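Local coordinates for aldo-keto reductase AKR2E4 (Bombyx mori, PDB 3WCZ), which reduces 3-dehydroecdysone and some other carbonyl compounds with NADPH as hydride donor, and may help to regulate moulting in the silkworm, at residues L88-D91 with K92-R95; T54-Y58 with Q59-Q63; D299-Y303 with P304-N308; E138-Q141 with G142-D145. One frame throughout, in Å; residues are numbered along the deposited sequence.

Contact 1 (L88-D91 with K92-R95); sequences LWND and KHAR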
loop_
_atom_site.group_PDB
_atom_site.type_symbol
_atom_site.label_atom_id
_atom_site.label_comp_id
_atom_site.label_asym_id
_atom_site.label_seq_id
_atom_site.Cartn_x
_atom_site.Cartn_y
_atom_site.Cartn_z
ATOM N N LEU A 88 9.117 3.300 6.703
ATOM C CA LEU A 88 9.856 3.601 7.932
ATOM C C LEU A 88 9.022 3.158 9.115
ATOM O O LEU A 88 7.882 3.601 9.274
ATOM C CB LEU A 88 10.010 5.122 8.000
ATOM C CG LEU A 88 10.710 5.666 9.247
ATOM C CD1 LEU A 88 12.237 5.478 9.170
ATOM C CD2 LEU A 88 10.310 7.131 9.452
ATOM N N TRP A 89 9.583 2.300 9.971
ATOM C CA TRP A 89 8.835 1.801 11.106
ATOM C C TRP A 89 8.774 2.803 12.274
ATOM O O TRP A 89 9.526 3.791 12.314
ATOM C CB TRP A 89 9.323 0.395 11.538
ATOM C CG TRP A 89 8.419 -0.221 12.575
ATOM C CD1 TRP A 89 8.770 -0.616 13.852
ATOM C CD2 TRP A 89 7.016 -0.447 12.458
ATOM N NE1 TRP A 89 7.659 -1.059 14.511
ATOM C CE2 TRP A 89 6.570 -0.971 13.685
ATOM C CE3 TRP A 89 6.084 -0.249 11.435
ATOM C CZ2 TRP A 89 5.236 -1.307 13.910
ATOM C CZ3 TRP A 89 4.769 -0.563 11.659
ATOM C CH2 TRP A 89 4.355 -1.094 12.883
ATOM N N ASN A 90 7.857 2.540 13.200
ATOM C CA ASN A 90 7.467 3.466 14.251
ATOM C C ASN A 90 8.573 3.787 15.259
ATOM O O ASN A 90 8.471 4.791 15.963
ATOM C CB ASN A 90 6.289 2.904 15.030
ATOM C CG ASN A 90 5.060 2.676 14.178
ATOM O OD1 ASN A 90 4.951 3.115 13.027
ATOM N ND2 ASN A 90 4.109 1.930 14.755
ATOM N N ASP A 91 9.590 2.939 15.349
ATOM C CA ASP A 91 10.698 3.167 16.294
ATOM C C ASP A 91 11.855 3.947 15.684
ATOM O O ASP A 91 12.918 4.075 16.286
ATOM C CB ASP A 91 11.203 1.853 16.912
ATOM C CG ASP A 91 11.807 0.897 15.903
ATOM O OD1 ASP A 91 11.581 1.023 14.687
ATOM O OD2 ASP A 91 12.512 -0.045 16.354
ATOM N N LYS A 92 11.648 4.491 14.491
ATOM C CA LYS A 92 12.675 5.233 13.783
ATOM C C LYS A 92 12.205 6.636 13.411
ATOM O O LYS A 92 12.550 7.161 12.336
ATOM C CB LYS A 92 13.138 4.507 12.509
ATOM C CG LYS A 92 13.688 3.088 12.738
ATOM C CD LYS A 92 14.922 3.037 13.612
ATOM C CE LYS A 92 15.387 1.591 13.765
ATOM N NZ LYS A 92 16.615 1.487 14.535
ATOM N N HIS A 93 11.445 7.270 14.300
ATOM C CA HIS A 93 10.833 8.548 13.977
ATOM C C HIS A 93 11.673 9.791 14.264
ATOM O O HIS A 93 11.331 10.883 13.812
ATOM C CB HIS A 93 9.456 8.661 14.627
ATOM C CG HIS A 93 8.369 7.999 13.839
ATOM N ND1 HIS A 93 7.089 8.491 13.818
ATOM C CD2 HIS A 93 8.374 6.923 13.016
ATOM C CE1 HIS A 93 6.336 7.730 13.033
ATOM N NE2 HIS A 93 7.091 6.760 12.549
ATOM N N ALA A 94 12.739 9.681 15.056
ATOM C CA ALA A 94 13.554 10.878 15.257
ATOM C C ALA A 94 14.168 11.288 13.932
ATOM O O ALA A 94 14.502 10.443 13.115
ATOM C CB ALA A 94 14.618 10.623 16.306
ATOM N N ARG A 95 14.364 12.584 13.725
ATOM C CA ARG A 95 14.847 13.057 12.436
ATOM C C ARG A 95 16.071 12.274 11.955
ATOM O O ARG A 95 16.128 11.824 10.818
ATOM C CB ARG A 95 15.135 14.570 12.480
ATOM C CG ARG A 95 15.762 15.133 11.197
ATOM C CD ARG A 95 17.280 15.267 11.271
ATOM N NE ARG A 95 17.718 15.977 12.476
ATOM C CZ ARG A 95 17.764 17.300 12.597
ATOM N NH1 ARG A 95 17.408 18.086 11.585
ATOM N NH2 ARG A 95 18.170 17.834 13.741
HETATM O O HOH W 1 6.211 4.616 11.165
HETATM O O HOH W 2 10.391 6.643 16.875
HETATM O O HOH W 3 14.983 2.132 17.158
#
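Trp89 and Lys92 close a type I beta turn, the Lys92 amide donating to the Trp89 carbonyl oxygen (N to O 3.1 Å) from above the carbonyl plane. The turn reverses the chain directly after its strand, so that Leu88 and His93 end up near each other although they are five positions apart in sequence. Leu88 lays its branched end over the turn: CD1 meets Lys92 CB at 3.6 Å, and CD2 leans obliquely on the His93 ring. The imidazole lies against the backbone of the turn, with the Asn90 carbonyl oxygen over one face and the Trp89 oxygen near the ring plane, 3.4 Å from His93 CD2. Water completes the fit. One molecule lies in the plane of the ring, 2.7 Å from His93 NE2, and also reaches Leu88 O and Asn90 OD1; a second joins the Asn90 carbonyl oxygen (O) to the His93 amide. Lys92 bends at its second torsion (chi2 -62°) and runs alongside Asp91, CG to OD1 3.5 Å. Their charged ends do not touch, and a third water accepts from Lys92 NZ while donating to Asp91 O. This is a beta-to-alpha loop of the TIM barrel, leading from strand 83-88 to helix 95-109. Leu88 packs on Val98 and Ala101 of that helix, His93 on Ile119 of strand 114-119, and the His93 carbonyl takes a hydrogen bond from Thr139 of helix 136-148.

Contact 2 (T54-Y58 with Q59-Q63); sequences TAAVY and QDEEQ. With NAP (NADP nicotinamide-adenine-dinucleotide phosphate), chain B.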
loop_
_atom_site.group_PDB
_atom_site.type_symbol
_atom_site.label_atom_id
_atom_site.label_comp_id
_atom_site.label_asym_id
_atom_site.label_seq_id
_atom_site.Cartn_x
_atom_site.Cartn_y
_atom_site.Cartn_z
ATOM N N THR A 54 6.351 -2.993 0.144
ATOM C CA THR A 54 6.891 -3.719 1.272
ATOM C C THR A 54 7.100 -2.768 2.438
ATOM O O THR A 54 6.626 -1.637 2.421
ATOM C CB THR A 54 8.173 -4.496 0.847
ATOM O OG1 THR A 54 8.565 -5.428 1.868
ATOM C CG2 THR A 54 9.338 -3.605 0.559
ATOM N N ALA A 55 7.784 -3.247 3.481
ATOM C CA ALA A 55 7.983 -2.458 4.700
ATOM C C ALA A 55 9.052 -3.099 5.542
ATOM O O ALA A 55 9.197 -4.326 5.556
ATOM C CB ALA A 55 6.715 -2.355 5.501
ATOM N N ALA A 56 9.812 -2.273 6.258
ATOM C CA ALA A 56 10.793 -2.807 7.198
ATOM C C ALA A 56 10.142 -3.791 8.178
ATOM O O ALA A 56 10.681 -4.883 8.458
ATOM C CB ALA A 56 11.474 -1.660 7.947
ATOM N N VAL A 57 8.971 -3.427 8.690
ATOM C CA VAL A 57 8.339 -4.223 9.742
ATOM C C VAL A 57 7.871 -5.602 9.239
ATOM O O VAL A 57 7.621 -6.510 10.047
ATOM C CB VAL A 57 7.190 -3.426 10.408
ATOM C CG1 VAL A 57 5.932 -3.467 9.549
ATOM C CG2 VAL A 57 6.926 -3.942 11.812
ATOM N N TYR A 58 7.723 -5.783 7.921
ATOM C CA TYR A 58 7.314 -7.076 7.406
ATOM C C TYR A 58 8.407 -8.127 7.496
ATOM O O TYR A 58 8.132 -9.312 7.352
ATOM C CB TYR A 58 6.835 -6.993 5.944
ATOM C CG TYR A 58 5.740 -6.004 5.669
ATOM C CD1 TYR A 58 4.938 -5.531 6.670
ATOM C CD2 TYR A 58 5.460 -5.602 4.358
ATOM C CE1 TYR A 58 3.929 -4.613 6.402
ATOM C CE2 TYR A 58 4.467 -4.693 4.076
ATOM C CZ TYR A 58 3.703 -4.190 5.092
ATOM O OH TYR A 58 2.718 -3.261 4.811
ATOM N N GLN A 59 9.630 -7.679 7.701
ATOM C CA GLN A 59 10.797 -8.545 7.836
ATOM C C GLN A 59 10.986 -9.416 6.606
ATOM O O GLN A 59 11.535 -10.520 6.675
ATOM C CB GLN A 59 10.723 -9.425 9.102
ATOM C CG GLN A 59 10.576 -8.648 10.397
ATOM C CD GLN A 59 11.681 -7.625 10.645
ATOM O OE1 GLN A 59 11.422 -6.588 11.262
ATOM N NE2 GLN A 59 12.912 -7.901 10.194
ATOM N N ASP A 60 10.555 -8.915 5.455
ATOM C CA ASP A 60 10.707 -9.659 4.194
ATOM C C ASP A 60 11.313 -8.826 3.084
ATOM O O ASP A 60 11.236 -9.209 1.925
ATOM C CB ASP A 60 9.403 -10.364 3.732
ATOM C CG ASP A 60 8.273 -9.415 3.382
ATOM O OD1 ASP A 60 8.454 -8.183 3.287
ATOM O OD2 ASP A 60 7.163 -9.972 3.138
ATOM N N GLU A 61 11.952 -7.707 3.416
ATOM C CA GLU A 61 12.656 -6.939 2.397
ATOM C C GLU A 61 13.727 -7.768 1.706
ATOM O O GLU A 61 14.002 -7.583 0.510
ATOM C CB GLU A 61 13.240 -5.632 2.967
ATOM C CG GLU A 61 12.184 -4.549 3.222
ATOM C CD GLU A 61 12.678 -3.430 4.102
ATOM O OE1 GLU A 61 13.424 -3.728 5.057
ATOM O OE2 GLU A 61 12.302 -2.272 3.838
ATOM N N GLU A 62 14.343 -8.689 2.459
ATOM C CA GLU A 62 15.355 -9.533 1.855
ATOM C C GLU A 62 14.752 -10.382 0.730
ATOM O O GLU A 62 15.343 -10.499 -0.356
ATOM C CB GLU A 62 15.988 -10.427 2.932
ATOM C CG GLU A 62 16.912 -11.529 2.420
ATOM C CD GLU A 62 17.515 -12.363 3.556
ATOM O OE1 GLU A 62 17.247 -12.056 4.743
ATOM O OE2 GLU A 62 18.273 -13.310 3.264
ATOM N N GLN A 63 13.581 -10.963 0.973
ATOM C CA GLN A 63 12.900 -11.783 -0.025
ATOM C C GLN A 63 12.467 -10.930 -1.225
ATOM O O GLN A 63 12.594 -11.344 -2.377
ATOM C CB GLN A 63 11.676 -12.463 0.568
ATOM C CG GLN A 63 11.981 -13.672 1.431
ATOM C CD GLN A 63 12.778 -13.336 2.672
ATOM O OE1 GLN A 63 12.525 -12.348 3.352
ATOM N NE2 GLN A 63 13.776 -14.169 2.971
HETATM P PA NAP B . -5.266 -8.291 0.782
HETATM O O1A NAP B . -4.519 -8.026 -0.458
HETATM O O2A NAP B . -6.318 -7.426 1.279
HETATM O O5B NAP B . -5.784 -9.760 0.883
HETATM C C5B NAP B . -4.946 -10.845 0.620
HETATM C C4B NAP B . -5.645 -12.195 0.666
HETATM O O4B NAP B . -6.517 -12.321 -0.474
HETATM C C3B NAP B . -4.772 -13.391 0.683
HETATM O O3B NAP B . -5.379 -14.333 1.534
HETATM C C2B NAP B . -4.773 -13.819 -0.705
HETATM O O2B NAP B . -4.482 -15.189 -0.893
HETATM C C1B NAP B . -6.167 -13.492 -1.172
HETATM N N9A NAP B . -6.333 -13.187 -2.577
HETATM C C8A NAP B . -5.495 -12.439 -3.324
HETATM N N7A NAP B . -5.976 -12.241 -4.534
HETATM C C5A NAP B . -7.181 -12.889 -4.605
HETATM C C6A NAP B . -8.138 -13.036 -5.613
HETATM N N6A NAP B . -8.009 -12.511 -6.903
HETATM N N1A NAP B . -9.228 -13.762 -5.307
HETATM C C2A NAP B . -9.389 -14.290 -4.095
HETATM N N3A NAP B . -8.498 -14.160 -3.097
HETATM C C4A NAP B . -7.395 -13.442 -3.355
HETATM O O3 NAP B . -4.140 -8.417 1.940
HETATM P PN NAP B . -3.338 -7.484 2.953
HETATM O O1N NAP B . -2.012 -8.136 3.096
HETATM O O2N NAP B . -4.186 -7.282 4.159
HETATM O O5D NAP B . -3.188 -6.062 2.259
HETATM C C5D NAP B . -2.494 -5.917 1.066
HETATM C C4D NAP B . -1.138 -5.207 1.169
HETATM O O4D NAP B . -1.290 -3.867 1.600
HETATM C C3D NAP B . -0.196 -5.789 2.173
HETATM O O3D NAP B . 0.339 -7.032 1.767
HETATM C C2D NAP B . 0.760 -4.716 2.333
HETATM O O2D NAP B . 1.610 -4.634 1.224
HETATM C C1D NAP B . -0.160 -3.517 2.407
HETATM N N1N NAP B . -0.644 -3.084 3.723
HETATM C C2N NAP B . -0.168 -1.955 4.279
HETATM C C3N NAP B . -0.634 -1.541 5.501
HETATM C C7N NAP B . -0.096 -0.262 6.021
HETATM O O7N NAP B . 0.403 0.614 5.274
HETATM N N7N NAP B . -0.301 -0.019 7.332
HETATM C C4N NAP B . -1.555 -2.315 6.232
HETATM C C5N NAP B . -2.061 -3.481 5.641
HETATM C C6N NAP B . -1.575 -3.822 4.385
HETATM P P2B NAP B . -3.306 -15.697 -1.855
HETATM O O1X NAP B . -3.330 -17.226 -1.661
HETATM O O2X NAP B . -3.666 -15.347 -3.233
HETATM O O3X NAP B . -2.026 -15.064 -1.370
HETATM O O HOH W 4 12.572 -6.223 6.183
#
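Tyr58 and Asp60 send their side chains the same way, side by side, with the carboxylate almost perpendicular to the phenol ring (88°). Asp60 OD1 lies near the ring plane at its edge, 3.3 Å from Tyr58 CB. The same oxygen meets Thr54 OG1 at 3.1 Å, a weak, uncertain hydrogen bond because the hydroxyl has a rival acceptor; Thr54 and Asp60 slide past each other in opposite directions. Thr54 also crosses Glu61 at about a right angle, while the extended Glu61 chain carries its carboxylate to Ala56, OE1 lying 3.5 Å from Ala56 CA. A water links the two further, donating to Ala56 O and Glu61 OE1 and accepting from the Glu61 amide, and the Gln59 amide bonds to Ala56 O at 3.1 Å. Glu61 OE2 is held by Thr86 and Ser105. One face of the Tyr58 ring rests on Ala55 CB, 3.4 Å above its centre. With CG set beside the backbone N (chi1 -55°), the phenol reaches the cofactor, its OH 3.2 Å from C2N of the nicotinamide. Tyr58 is the probable proton donor; its hydroxyl is hydrogen-bonded to Lys87 and to a bound citrate, an arrangement consistent with protonating a substrate carbonyl beside the nicotinamide.

Contact 3 (D299-Y303 with P304-N308); sequences DWKDY and PNYPN. With EDO (1,2-ethanediol), chain F.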
loop_
_atom_site.group_PDB
_atom_site.type_symbol
_atom_site.label_atom_id
_atom_site.label_comp_id
_atom_site.label_asym_id
_atom_site.label_seq_id
_atom_site.Cartn_x
_atom_site.Cartn_y
_atom_site.Cartn_z
ATOM N N ASP A 299 -4.826 -1.227 20.304
ATOM C CA ASP A 299 -3.962 -1.247 21.489
ATOM C C ASP A 299 -3.167 0.063 21.626
ATOM O O ASP A 299 -2.656 0.364 22.709
ATOM C CB ASP A 299 -2.964 -2.408 21.464
ATOM C CG ASP A 299 -3.596 -3.757 21.774
ATOM O OD1 ASP A 299 -4.784 -3.816 22.119
ATOM O OD2 ASP A 299 -2.868 -4.766 21.668
ATOM N N TRP A 300 -3.043 0.826 20.534
ATOM C CA TRP A 300 -2.281 2.071 20.504
ATOM C C TRP A 300 -3.176 3.310 20.656
ATOM O O TRP A 300 -2.706 4.425 20.457
ATOM C CB TRP A 300 -1.506 2.206 19.183
ATOM C CG TRP A 300 -0.400 1.211 18.943
ATOM C CD1 TRP A 300 0.282 0.486 19.877
ATOM C CD2 TRP A 300 0.157 0.842 17.664
ATOM N NE1 TRP A 300 1.225 -0.313 19.263
ATOM C CE2 TRP A 300 1.161 -0.116 17.907
ATOM C CE3 TRP A 300 -0.106 1.219 16.345
ATOM C CZ2 TRP A 300 1.917 -0.677 16.878
ATOM C CZ3 TRP A 300 0.636 0.648 15.328
ATOM C CH2 TRP A 300 1.622 -0.290 15.598
ATOM N N LYS A 301 -4.444 3.116 21.019
ATOM C CA LYS A 301 -5.422 4.181 21.010
ATOM C C LYS A 301 -5.032 5.391 21.848
ATOM O O LYS A 301 -5.401 6.526 21.506
ATOM C CB LYS A 301 -6.772 3.612 21.458
ATOM C CG LYS A 301 -7.960 4.505 21.193
ATOM C CD LYS A 301 -9.255 3.726 21.464
ATOM C CE LYS A 301 -10.006 3.408 20.182
ATOM N NZ LYS A 301 -11.319 2.762 20.469
ATOM N N ASP A 302 -4.293 5.165 22.938
ATOM C CA ASP A 302 -3.927 6.268 23.825
ATOM C C ASP A 302 -2.575 6.868 23.468
ATOM O O ASP A 302 -2.106 7.783 24.150
ATOM C CB ASP A 302 -3.920 5.856 25.306
ATOM C CG ASP A 302 -3.966 7.048 26.243
ATOM O OD1 ASP A 302 -4.842 7.907 26.032
ATOM O OD2 ASP A 302 -3.122 7.141 27.190
ATOM N N TYR A 303 -1.925 6.363 22.424
ATOM C CA TYR A 303 -0.618 6.890 22.027
ATOM C C TYR A 303 -0.747 8.238 21.340
ATOM O O TYR A 303 -1.705 8.471 20.574
ATOM C CB TYR A 303 0.085 5.942 21.051
ATOM C CG TYR A 303 0.662 4.666 21.655
ATOM C CD1 TYR A 303 0.062 4.027 22.735
ATOM C CD2 TYR A 303 1.804 4.097 21.115
ATOM C CE1 TYR A 303 0.604 2.861 23.280
ATOM C CE2 TYR A 303 2.347 2.933 21.638
ATOM C CZ TYR A 303 1.738 2.317 22.717
ATOM O OH TYR A 303 2.301 1.146 23.226
ATOM N N PRO A 304 0.238 9.120 21.562
ATOM C CA PRO A 304 0.277 10.362 20.796
ATOM C C PRO A 304 0.166 10.076 19.306
ATOM O O PRO A 304 0.827 9.158 18.810
ATOM C CB PRO A 304 1.643 10.950 21.142
ATOM C CG PRO A 304 1.871 10.484 22.563
ATOM C CD PRO A 304 1.309 9.074 22.583
ATOM N N ASN A 305 -0.680 10.854 18.639
ATOM C CA ASN A 305 -0.847 10.800 17.178
ATOM C C ASN A 305 -1.532 9.516 16.671
ATOM O O ASN A 305 -1.491 9.201 15.468
ATOM C CB ASN A 305 0.504 11.045 16.479
ATOM C CG ASN A 305 1.156 12.383 16.881
ATOM O OD1 ASN A 305 2.314 12.412 17.341
ATOM N ND2 ASN A 305 0.416 13.457 16.758
ATOM N N TYR A 306 -2.228 8.782 17.535
ATOM C CA TYR A 306 -3.065 7.672 17.070
ATOM C C TYR A 306 -4.035 8.199 16.023
ATOM O O TYR A 306 -4.720 9.191 16.263
ATOM C CB TYR A 306 -3.814 7.057 18.243
ATOM C CG TYR A 306 -4.700 5.900 17.891
ATOM C CD1 TYR A 306 -4.165 4.648 17.656
ATOM C CD2 TYR A 306 -6.083 6.050 17.814
ATOM C CE1 TYR A 306 -4.963 3.575 17.378
ATOM C CE2 TYR A 306 -6.899 4.969 17.528
ATOM C CZ TYR A 306 -6.333 3.735 17.302
ATOM O OH TYR A 306 -7.140 2.646 17.014
ATOM N N PRO A 307 -4.112 7.529 14.856
ATOM C CA PRO A 307 -4.835 8.143 13.729
ATOM C C PRO A 307 -6.270 7.654 13.579
ATOM O O PRO A 307 -6.995 8.267 12.787
ATOM C CB PRO A 307 -4.010 7.697 12.513
ATOM C CG PRO A 307 -3.486 6.326 12.925
ATOM C CD PRO A 307 -3.188 6.471 14.424
ATOM N N ASN A 308 -6.669 6.590 14.280
ATOM C CA ASN A 308 -7.932 5.938 14.000
ATOM C C ASN A 308 -8.944 6.253 15.084
ATOM O O ASN A 308 -9.961 5.532 15.181
ATOM C CB ASN A 308 -7.741 4.423 13.855
ATOM C CG ASN A 308 -6.850 4.044 12.679
ATOM O OD1 ASN A 308 -6.494 4.864 11.841
ATOM N ND2 ASN A 308 -6.524 2.771 12.595
ATOM O OXT ASN A 308 -8.757 7.190 15.865
HETATM C C1 EDO F . -6.828 6.869 8.253
HETATM O O1 EDO F . -7.938 5.959 8.321
HETATM C C2 EDO F . -5.820 6.519 9.304
HETATM O O2 EDO F . -5.460 5.131 9.232
#
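Two consecutive beta turns in the C-terminal tail, sharing Tyr303, bring the ring of Tyr306 back onto the backbone of Lys301. The first, a type I turn from Trp300 to Tyr303, is closed by the Tyr303 amide on Trp300 O; the second, a type II turn from Tyr303 to Tyr306, by the Tyr306 amide on Tyr303 O at 3.1 Å. Lys301 CA sits squarely over one face of the Tyr306 ring in a CH-pi contact, 3.5 Å from the centroid and only 6° off the ring normal. Tyr306 reaches it because CG lies anti to the backbone N (chi1 -180°), which carries the ring back across the first turn. Around this centre the lysine chain crosses the ring obliquely, Lys301 CG to Tyr306 CE2 3.8 Å, while Trp300 CB packs against Tyr306 CD1 at 3.9 Å. The Asn308 amide nitrogen lies above the opposite face, offset toward the rim. In aldo-keto reductases the C-terminal segment borders the substrate cleft, and here the Trp300 side chain lies about 8 Å from the bound NADP, its ring meeting Phe121 edge to face. With an alanine at Tyr306, Lys301 CA and Trp300 CB would probably lose their aromatic surface, leaving the two turns less firmly packed on each other. Tyr303 turns its own ring under Trp300 CD1, which lies 3.6 Å above the ring plane and toward its rim, and its hydroxyl bonds to Asp129 O. Farther along, Asn308 OD1 accepts a hydrogen bond from an ethanediol molecule that probably came from the crystallisation liquor.

Contact 4 (E138-Q141 with G142-D145); sequences ETWQ and GMQD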
loop_
_atom_site.group_PDB
_atom_site.type_symbol
_atom_site.label_atom_id
_atom_site.label_comp_id
_atom_site.label_asym_id
_atom_site.label_seq_id
_atom_site.Cartn_x
_atom_site.Cartn_y
_atom_site.Cartn_z
ATOM N N GLU A 138 8.703 16.210 12.625
ATOM C CA GLU A 138 10.131 15.975 12.707
ATOM C C GLU A 138 10.557 14.806 11.817
ATOM O O GLU A 138 11.554 14.863 11.098
ATOM C CB GLU A 138 10.558 15.726 14.144
ATOM C CG GLU A 138 11.996 15.351 14.192
ATOM C CD GLU A 138 12.557 15.212 15.583
ATOM O OE1 GLU A 138 12.155 16.029 16.448
ATOM O OE2 GLU A 138 13.414 14.320 15.799
ATOM N N THR A 139 9.779 13.731 11.867
ATOM C CA THR A 139 10.068 12.567 11.058
ATOM C C THR A 139 10.060 12.986 9.582
ATOM O O THR A 139 10.887 12.551 8.777
ATOM C CB THR A 139 8.995 11.500 11.320
ATOM O OG1 THR A 139 8.822 11.341 12.735
ATOM C CG2 THR A 139 9.351 10.166 10.688
ATOM N N TRP A 140 9.096 13.840 9.233
ATOM C CA TRP A 140 8.945 14.291 7.852
ATOM C C TRP A 140 10.168 15.085 7.416
ATOM O O TRP A 140 10.557 15.018 6.234
ATOM C CB TRP A 140 7.653 15.096 7.686
ATOM C CG TRP A 140 7.326 15.396 6.260
ATOM C CD1 TRP A 140 7.355 16.616 5.657
ATOM C CD2 TRP A 140 6.965 14.459 5.252
ATOM N NE1 TRP A 140 7.026 16.492 4.330
ATOM C CE2 TRP A 140 6.757 15.175 4.064
ATOM C CE3 TRP A 140 6.797 13.066 5.239
ATOM C CZ2 TRP A 140 6.393 14.552 2.871
ATOM C CZ3 TRP A 140 6.447 12.461 4.063
ATOM C CH2 TRP A 140 6.247 13.193 2.903
ATOM N N GLN A 141 10.800 15.824 8.318
ATOM C CA GLN A 141 12.017 16.471 7.926
ATOM C C GLN A 141 13.119 15.470 7.571
ATOM O O GLN A 141 13.858 15.676 6.611
ATOM C CB GLN A 141 12.474 17.395 9.004
ATOM C CG GLN A 141 13.641 18.088 8.534
ATOM C CD GLN A 141 14.059 19.096 9.481
ATOM O OE1 GLN A 141 13.313 19.462 10.397
ATOM N NE2 GLN A 141 15.265 19.585 9.284
ATOM N N GLY A 142 13.184 14.344 8.282
ATOM C CA GLY A 142 14.097 13.280 7.913
ATOM C C GLY A 142 13.737 12.711 6.539
ATOM O O GLY A 142 14.620 12.334 5.783
ATOM N N MET A 143 12.437 12.595 6.251
ATOM C CA MET A 143 11.974 12.139 4.944
ATOM C C MET A 143 12.422 13.109 3.850
ATOM O O MET A 143 12.881 12.668 2.788
ATOM C CB MET A 143 10.451 11.968 4.903
ATOM C CG MET A 143 9.916 10.950 5.913
ATOM S SD MET A 143 10.394 9.217 5.642
ATOM C CE MET A 143 9.275 8.819 4.293
ATOM N N GLN A 144 12.281 14.416 4.103
ATOM C CA GLN A 144 12.717 15.445 3.157
ATOM C C GLN A 144 14.208 15.319 2.912
ATOM O O GLN A 144 14.658 15.433 1.782
ATOM C CB GLN A 144 12.317 16.845 3.662
ATOM C CG GLN A 144 10.818 17.076 3.596
ATOM C CD GLN A 144 10.323 18.340 4.236
ATOM O OE1 GLN A 144 9.274 18.881 3.806
ATOM N NE2 GLN A 144 11.062 18.868 5.202
ATOM N N ASP A 145 14.967 15.031 3.960
ATOM C CA ASP A 145 16.408 14.812 3.819
ATOM C C ASP A 145 16.727 13.589 2.935
ATOM O O ASP A 145 17.607 13.651 2.076
ATOM C CB ASP A 145 17.067 14.609 5.189
ATOM C CG ASP A 145 17.025 15.844 6.090
ATOM O OD1 ASP A 145 16.799 16.962 5.607
ATOM O OD2 ASP A 145 17.216 15.632 7.313
#
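Four successive i to i+4 bonds, from the amides of Gly142, Met143, Gln144 and Asp145 to the carbonyls of Glu138, Thr139, Trp140 and Gln141, span about two turns of helix 136-148. The shortest joins Gln144 N to Trp140 O, 2.8 Å. Above this backbone Met143 and Gln144 meet the same face of the Trp140 indole, Met143 toward the six-membered ring and Gln144 at the five-membered ring. The indole CG stands anti to the backbone N (chi1 -171°), which swings the ring toward the following turn. There Met143 crosses it at about a right angle: Met143 CB lies 3.7 Å above that face toward the rim, and Met143 CG approaches Trp140 CE3 at 3.8 Å. Gln144 also crosses at about a right angle, its amide plane 53° from the indole. The methylene Gln144 CG makes an off-centre CH-pi contact with the five-membered ring, 4.3 Å from its centroid, and Gln144 OE1 comes within 3.3 Å of Trp140 NE1. That nitrogen donates to Ile174 O, while Gln144 OE1 receives weak bonds from the amides of Tyr173 and Ile174. A leucine in place of Gln144 would probably leave those two backbone amides without their acceptor and weaken the tie between the helix and that loop. Farther round the helix, Asp145 approaches Gln141 O with CG at 3.2 Å, and both side chains touch Arg95. Trp140 and Met143 thus give the barrel side of the helix an apolar surface against Ile119 and Ile155, whereas Trp140 NE1 and, more weakly, Gln144 OE1 bond to the main chain at 173-174.

All four contacts are local turns or helix steps; contacts 2, 3 and 4 each touch contact 1, and no two of them touch each other. Along the chain the order is contact 2, 1, 4 and 3. Contacts 2 and 1 follow the adjacent parallel strands 51-53 and 83-88 of the barrel, centres 15 Å apart, and join where Trp89 CE3 packs on Val57 CB at 3.5 Å. Contact 4 lies about 10 Å from contact 1 between centres, and Glu138 OE2 probably bonds the Arg95 amide at the start of helix 95-109. Trp300 of contact 3 reaches Trp89 and Asn90 from the C-terminal tail. Contact 1 thus ties cofactor-side loops and tail to outer helix 136-148.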